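Local coordinates for protein CopC (Methylosinus trichosporium OB3b, PDB 5ICU) that binds copper(II) and probably serves as a periplasmic copper chaperone in metal homeostasis, at residues S2-A7 against V22-G27; V75-L80 against G89-T94. All blocks are in the same frame, centred on the assembly; numbering follows the deposited sequence.

Interaction 1 of 2, residues S2-A7 against V22-G27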
loop_
_atom_site.group_PDB
_atom_site.type_symbol
_atom_site.label_atom_id
_atom_site.label_comp_id
_atom_site.label_asym_id
_atom_site.label_seq_id
_atom_site.Cartn_x
_atom_site.Cartn_y
_atom_site.Cartn_z
ATOM N N SER A 2 -9.493 -8.143 9.813
ATOM C CA SER A 2 -8.274 -7.387 10.093
ATOM C C SER A 2 -8.327 -6.123 9.301
ATOM O O SER A 2 -7.945 -6.074 8.154
ATOM C CB SER A 2 -7.070 -8.228 9.739
ATOM O OG SER A 2 -7.021 -9.312 10.639
ATOM N N PHE A 3 -8.918 -5.091 9.882
ATOM C CA PHE A 3 -9.082 -3.806 9.205
ATOM C C PHE A 3 -7.803 -3.002 9.160
ATOM O O PHE A 3 -6.990 -3.077 10.066
ATOM C CB PHE A 3 -10.157 -2.995 9.919
ATOM C CG PHE A 3 -11.569 -3.555 9.756
ATOM C CD1 PHE A 3 -12.122 -3.638 8.488
ATOM C CD2 PHE A 3 -12.306 -4.023 10.824
ATOM C CE1 PHE A 3 -13.392 -4.173 8.309
ATOM C CE2 PHE A 3 -13.607 -4.549 10.631
ATOM C CZ PHE A 3 -14.115 -4.594 9.342
ATOM N N LEU A 4 -7.630 -2.141 8.160
ATOM C CA LEU A 4 -6.467 -1.276 8.131
ATOM C C LEU A 4 -6.514 -0.328 9.325
ATOM O O LEU A 4 -7.552 0.321 9.589
ATOM C CB LEU A 4 -6.480 -0.431 6.844
ATOM C CG LEU A 4 -5.216 0.398 6.614
ATOM C CD1 LEU A 4 -3.996 -0.449 6.231
ATOM C CD2 LEU A 4 -5.486 1.457 5.543
ATOM N N VAL A 5 -5.376 -0.203 10.036
ATOM C CA VAL A 5 -5.283 0.769 11.131
ATOM C C VAL A 5 -4.175 1.771 10.984
ATOM O O VAL A 5 -4.202 2.788 11.667
ATOM C CB VAL A 5 -5.213 0.093 12.516
ATOM C CG1 VAL A 5 -6.469 -0.735 12.770
ATOM C CG2 VAL A 5 -3.934 -0.711 12.685
ATOM N N ASP A 6 -3.212 1.524 10.122
ATOM C CA ASP A 6 -2.157 2.503 9.829
ATOM C C ASP A 6 -1.562 2.216 8.478
ATOM O O ASP A 6 -1.542 1.095 8.054
ATOM C CB ASP A 6 -1.062 2.468 10.913
ATOM C CG ASP A 6 -0.290 3.791 11.027
ATOM O OD1 ASP A 6 -0.625 4.791 10.371
ATOM O OD2 ASP A 6 0.679 3.793 11.807
ATOM N N ALA A 7 -1.023 3.230 7.823
ATOM C CA ALA A 7 -0.385 3.054 6.534
ATOM C C ALA A 7 0.662 4.123 6.328
ATOM O O ALA A 7 0.519 5.232 6.837
ATOM C CB ALA A 7 -1.415 3.131 5.441
ATOM N N VAL A 22 5.326 0.707 0.358
ATOM C CA VAL A 22 4.048 0.937 1.013
ATOM C C VAL A 22 4.006 -0.019 2.184
ATOM O O VAL A 22 4.265 -1.217 1.997
ATOM C CB VAL A 22 2.877 0.677 0.064
ATOM C CG1 VAL A 22 1.536 0.670 0.807
ATOM C CG2 VAL A 22 2.857 1.689 -1.046
ATOM N N LYS A 23 3.716 0.494 3.366
ATOM C CA LYS A 23 3.615 -0.291 4.595
ATOM C C LYS A 23 2.220 -0.195 5.126
ATOM O O LYS A 23 1.722 0.909 5.386
ATOM C CB LYS A 23 4.560 0.244 5.682
ATOM C CG LYS A 23 5.989 0.311 5.280
ATOM C CD LYS A 23 6.950 0.661 6.403
ATOM C CE LYS A 23 8.050 1.640 6.029
ATOM N NZ LYS A 23 9.359 1.275 6.654
ATOM N N LEU A 24 1.565 -1.330 5.341
ATOM C CA LEU A 24 0.219 -1.356 5.899
ATOM C C LEU A 24 0.199 -2.134 7.187
ATOM O O LEU A 24 0.852 -3.175 7.281
ATOM C CB LEU A 24 -0.716 -2.026 4.891
ATOM C CG LEU A 24 -0.801 -1.461 3.477
ATOM C CD1 LEU A 24 -1.850 -2.214 2.672
ATOM C CD2 LEU A 24 -1.133 0.006 3.459
ATOM N N ARG A 25 -0.546 -1.655 8.181
ATOM C CA ARG A 25 -0.731 -2.367 9.449
ATOM C C ARG A 25 -2.211 -2.497 9.691
ATOM O O ARG A 25 -2.994 -1.547 9.472
ATOM C CB ARG A 25 -0.053 -1.613 10.600
ATOM C CG ARG A 25 -0.230 -2.279 11.935
ATOM C CD ARG A 25 0.744 -1.800 12.982
ATOM N NE ARG A 25 0.575 -0.394 13.286
ATOM C CZ ARG A 25 -0.305 0.111 14.167
ATOM N NH1 ARG A 25 -1.123 -0.680 14.865
ATOM N NH2 ARG A 25 -0.350 1.430 14.377
ATOM N N PHE A 26 -2.608 -3.690 10.129
ATOM C CA PHE A 26 -3.999 -4.092 10.296
ATOM C C PHE A 26 -4.308 -4.319 11.766
ATOM O O PHE A 26 -3.404 -4.484 12.588
ATOM C CB PHE A 26 -4.302 -5.315 9.430
ATOM C CG PHE A 26 -4.069 -5.085 7.968
ATOM C CD1 PHE A 26 -2.817 -5.255 7.410
ATOM C CD2 PHE A 26 -5.084 -4.632 7.157
ATOM C CE1 PHE A 26 -2.584 -4.990 6.066
ATOM C CE2 PHE A 26 -4.854 -4.355 5.833
ATOM C CZ PHE A 26 -3.594 -4.522 5.295
ATOM N N GLY A 27 -5.594 -4.403 12.077
ATOM C CA GLY A 27 -6.047 -4.644 13.428
ATOM C C GLY A 27 -5.986 -6.064 13.916
ATOM O O GLY A 27 -6.267 -6.328 15.110
#
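Arg-25 O is gripped by two successive backbone amides: Val-5 N reaches it at 2.8 Å within the carbonyl plane, and Asp-6 N at 3.1 Å, tilted 30° from that plane. Two residues of one strand thus face one of the other, which defines a classic beta bulge. Arg-25 N answers with a bond to Asp-6 O, and beyond the bulge Gly-27 N meets Phe-3 O at 2.8 Å. On the outer face the Arg-25 chain bends at chi3 (63°), laying one guanidinium face under Val-5 CG2. Asp-6 OD2 comes to the guanidinium's edge, 3.6 Å from Arg-25 NH2, a long salt bridge with the two planes nearly perpendicular. On the opposite side of the strand pair, apolar side chains meet. With Leu-4 CG opposite its own amide nitrogen (chi1 -173°) and chi2 turning CD1 back, that methyl lies over one face of the Phe-26 ring, 4.0 Å from Phe-26 CE2, and also against Leu-24 CB. Ser-2 O, buried without a partner, lies 3.4 Å from Phe-26 CD2. Replacing Phe-26 with an alanine would probably leave Leu-4 CD1 without the ring face beneath it. Next along, Ala-7 CB packs on Leu-24 CD2 at 3.7 Å. The pairing is that of a bulged antiparallel edge strand in the cupredoxin-like beta sandwich of CopC, preceded by a short loop leading back to the copper ligand His-1.

Interaction 2 of 2, residues V75-L80 against G89-T94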
loop_
_atom_site.group_PDB
_atom_site.type_symbol
_atom_site.label_atom_id
_atom_site.label_comp_id
_atom_site.label_asym_id
_atom_site.label_seq_id
_atom_site.Cartn_x
_atom_site.Cartn_y
_atom_site.Cartn_z
ATOM N N VAL A 75 -3.479 3.342 -3.580
ATOM C CA VAL A 75 -3.123 2.063 -3.032
ATOM C C VAL A 75 -4.415 1.343 -2.802
ATOM O O VAL A 75 -5.274 1.862 -2.085
ATOM C CB VAL A 75 -2.386 2.232 -1.687
ATOM C CG1 VAL A 75 -2.172 0.859 -1.065
ATOM C CG2 VAL A 75 -1.063 2.976 -1.871
ATOM N N LYS A 76 -4.545 0.142 -3.365
ATOM C CA LYS A 76 -5.675 -0.716 -3.004
ATOM C C LYS A 76 -5.151 -1.988 -2.416
ATOM O O LYS A 76 -4.037 -2.393 -2.694
ATOM C CB LYS A 76 -6.618 -0.964 -4.175
ATOM C CG LYS A 76 -6.074 -1.753 -5.340
ATOM C CD LYS A 76 -7.111 -1.970 -6.444
ATOM C CE LYS A 76 -6.651 -2.965 -7.506
ATOM N NZ LYS A 76 -7.667 -3.151 -8.591
ATOM N N PHE A 77 -5.961 -2.628 -1.599
ATOM C CA PHE A 77 -5.538 -3.855 -0.915
ATOM C C PHE A 77 -6.702 -4.789 -0.739
ATOM O O PHE A 77 -7.815 -4.358 -0.550
ATOM C CB PHE A 77 -4.796 -3.580 0.391
ATOM C CG PHE A 77 -5.574 -2.763 1.367
ATOM C CD1 PHE A 77 -5.468 -1.375 1.344
ATOM C CD2 PHE A 77 -6.437 -3.327 2.320
ATOM C CE1 PHE A 77 -6.191 -0.579 2.198
ATOM C CE2 PHE A 77 -7.154 -2.523 3.198
ATOM C CZ PHE A 77 -7.049 -1.155 3.105
ATOM N N ARG A 78 -6.390 -6.086 -0.762
ATOM C CA ARG A 78 -7.400 -7.094 -0.559
ATOM C C ARG A 78 -6.711 -8.224 0.187
ATOM O O ARG A 78 -5.870 -8.936 -0.397
ATOM C CB ARG A 78 -7.920 -7.523 -1.911
ATOM C CG ARG A 78 -9.246 -8.382 -1.818
ATOM C CD ARG A 78 -9.956 -8.517 -3.159
ATOM N NE ARG A 78 -11.159 -9.353 -3.048
ATOM C CZ ARG A 78 -11.182 -10.683 -3.046
ATOM N NH1 ARG A 78 -10.080 -11.385 -3.163
ATOM N NH2 ARG A 78 -12.344 -11.331 -2.912
ATOM N N VAL A 79 -6.980 -8.324 1.488
ATOM C CA VAL A 79 -6.214 -9.178 2.373
ATOM C C VAL A 79 -7.078 -10.286 2.917
ATOM O O VAL A 79 -8.287 -10.112 3.087
ATOM C CB VAL A 79 -5.558 -8.366 3.532
ATOM C CG1 VAL A 79 -4.670 -7.260 2.958
ATOM C CG2 VAL A 79 -6.587 -7.783 4.491
ATOM N N LEU A 80 -6.425 -11.405 3.217
ATOM C CA LEU A 80 -7.096 -12.515 3.937
ATOM C C LEU A 80 -6.719 -12.421 5.400
ATOM O O LEU A 80 -5.565 -12.561 5.749
ATOM C CB LEU A 80 -6.704 -13.874 3.339
ATOM C CG LEU A 80 -7.417 -15.064 4.017
ATOM C CD1 LEU A 80 -8.897 -15.007 3.903
ATOM C CD2 LEU A 80 -6.864 -16.336 3.481
ATOM N N GLY A 89 -9.719 -2.532 0.824
ATOM C CA GLY A 89 -9.766 -1.083 1.034
ATOM C C GLY A 89 -8.841 -0.428 0.027
ATOM O O GLY A 89 -8.259 -1.058 -0.846
ATOM N N LYS A 90 -8.734 0.886 0.143
ATOM C CA LYS A 90 -8.052 1.714 -0.837
ATOM C C LYS A 90 -7.911 3.144 -0.324
ATOM O O LYS A 90 -8.761 3.604 0.416
ATOM C CB LYS A 90 -8.727 1.682 -2.206
ATOM C CG LYS A 90 -10.142 2.257 -2.285
ATOM C CD LYS A 90 -11.190 1.335 -1.677
ATOM C CE LYS A 90 -12.590 1.770 -1.981
ATOM N NZ LYS A 90 -13.572 0.903 -1.287
ATOM N N TYR A 91 -6.845 3.794 -0.738
ATOM C CA TYR A 91 -6.661 5.214 -0.420
ATOM C C TYR A 91 -5.721 5.866 -1.406
ATOM O O TYR A 91 -5.016 5.170 -2.108
ATOM C CB TYR A 91 -6.148 5.391 1.016
ATOM C CG TYR A 91 -4.747 4.809 1.257
ATOM C CD1 TYR A 91 -3.595 5.568 1.009
ATOM C CD2 TYR A 91 -4.548 3.514 1.748
ATOM C CE1 TYR A 91 -2.323 5.023 1.207
ATOM C CE2 TYR A 91 -3.303 2.991 1.954
ATOM C CZ TYR A 91 -2.181 3.753 1.700
ATOM O OH TYR A 91 -0.923 3.243 1.930
ATOM N N GLU A 92 -5.724 7.191 -1.438
ATOM C CA GLU A 92 -4.913 7.951 -2.368
ATOM C C GLU A 92 -3.736 8.584 -1.646
ATOM O O GLU A 92 -3.818 8.893 -0.462
ATOM C CB GLU A 92 -5.778 9.018 -3.033
ATOM C CG GLU A 92 -5.117 9.881 -4.098
ATOM C CD GLU A 92 -4.555 11.211 -3.627
ATOM O OE1 GLU A 92 -4.914 11.727 -2.545
ATOM O OE2 GLU A 92 -3.731 11.771 -4.364
ATOM N N PHE A 93 -2.638 8.780 -2.374
ATOM C CA PHE A 93 -1.537 9.646 -1.891
ATOM C C PHE A 93 -0.913 10.308 -3.095
ATOM O O PHE A 93 -1.125 9.887 -4.204
ATOM C CB PHE A 93 -0.511 8.902 -1.046
ATOM C CG PHE A 93 0.388 8.001 -1.826
ATOM C CD1 PHE A 93 0.019 6.723 -2.121
ATOM C CD2 PHE A 93 1.641 8.451 -2.275
ATOM C CE1 PHE A 93 0.853 5.889 -2.831
ATOM C CE2 PHE A 93 2.470 7.630 -2.985
ATOM C CZ PHE A 93 2.097 6.340 -3.279
ATOM N N THR A 94 -0.149 11.372 -2.840
ATOM C CA THR A 94 0.491 12.140 -3.907
ATOM C C THR A 94 1.982 12.225 -3.698
ATOM O O THR A 94 2.447 12.451 -2.576
ATOM C CB THR A 94 -0.101 13.555 -3.970
ATOM O OG1 THR A 94 -1.514 13.486 -4.248
ATOM C CG2 THR A 94 0.566 14.336 -5.099
#
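Two aromatic rings, Phe-77 and Tyr-91, lie edge to edge along the inner face of a beta hairpin, each with a neighbour from the opposite strand over one face. Gly-89 CA lies over the Phe-77 ring in a CH-pi contact, 3.8 Å from the centroid, while Val-75 CB stands over Tyr-91 at 3.9 Å from that ring's centroid. At the edges, Phe-77 CE1 looks toward Tyr-91 CD2, and Val-75 CG2 touches the rim of Phe-93 at CE1, 3.6 Å away. Both Phe-77 and Tyr-91 hold CG between the backbone nitrogen and carbonyl carbon (chi1 57° and 65°), a turn that carries each ring across toward the partner strand. The Gly-89 backbone passes so close over the Phe-77 ring that a CB there would collide with CZ. Leu-24 of strand 21-26 meets both rings, joining the hairpin to the second sheet of the sandwich. On the outer face, Lys-76 CB and Lys-90 CB pack together while their ammonium ends lead away, that of Lys-90 to Glu-88. Two antiparallel hydrogen-bonded pairs flank these lysines; in one, Val-75 N lies almost on the extension of the Tyr-91 carbonyl, 2.8 Å from Tyr-91 O, its N-H bent to 151°.

Overall arrangement
From the copper ligand His-1 the chain enters strand 4-8, and interaction 1 closes once strand 21-26 returns beside it, with the short strand 14-15 in the intervening loop. The chain then builds strands 36-40, 46-50 and 60-64 before interaction 2 closes the hairpin of strands 71-80 and 86-95, whose connection carries the copper ligands Asp-83 and His-85. The two contacts therefore follow in series, neither nested nor crossed. They belong to different sheets, whose inner faces meet: Tyr-91 OH lies 3.5 Å from Ala-7 CB, and Phe-26 CZ packs on Val-79 CG1 at 3.8 Å. Each contact ties strands within one layer, and the side chains packed between them hold the two layers together.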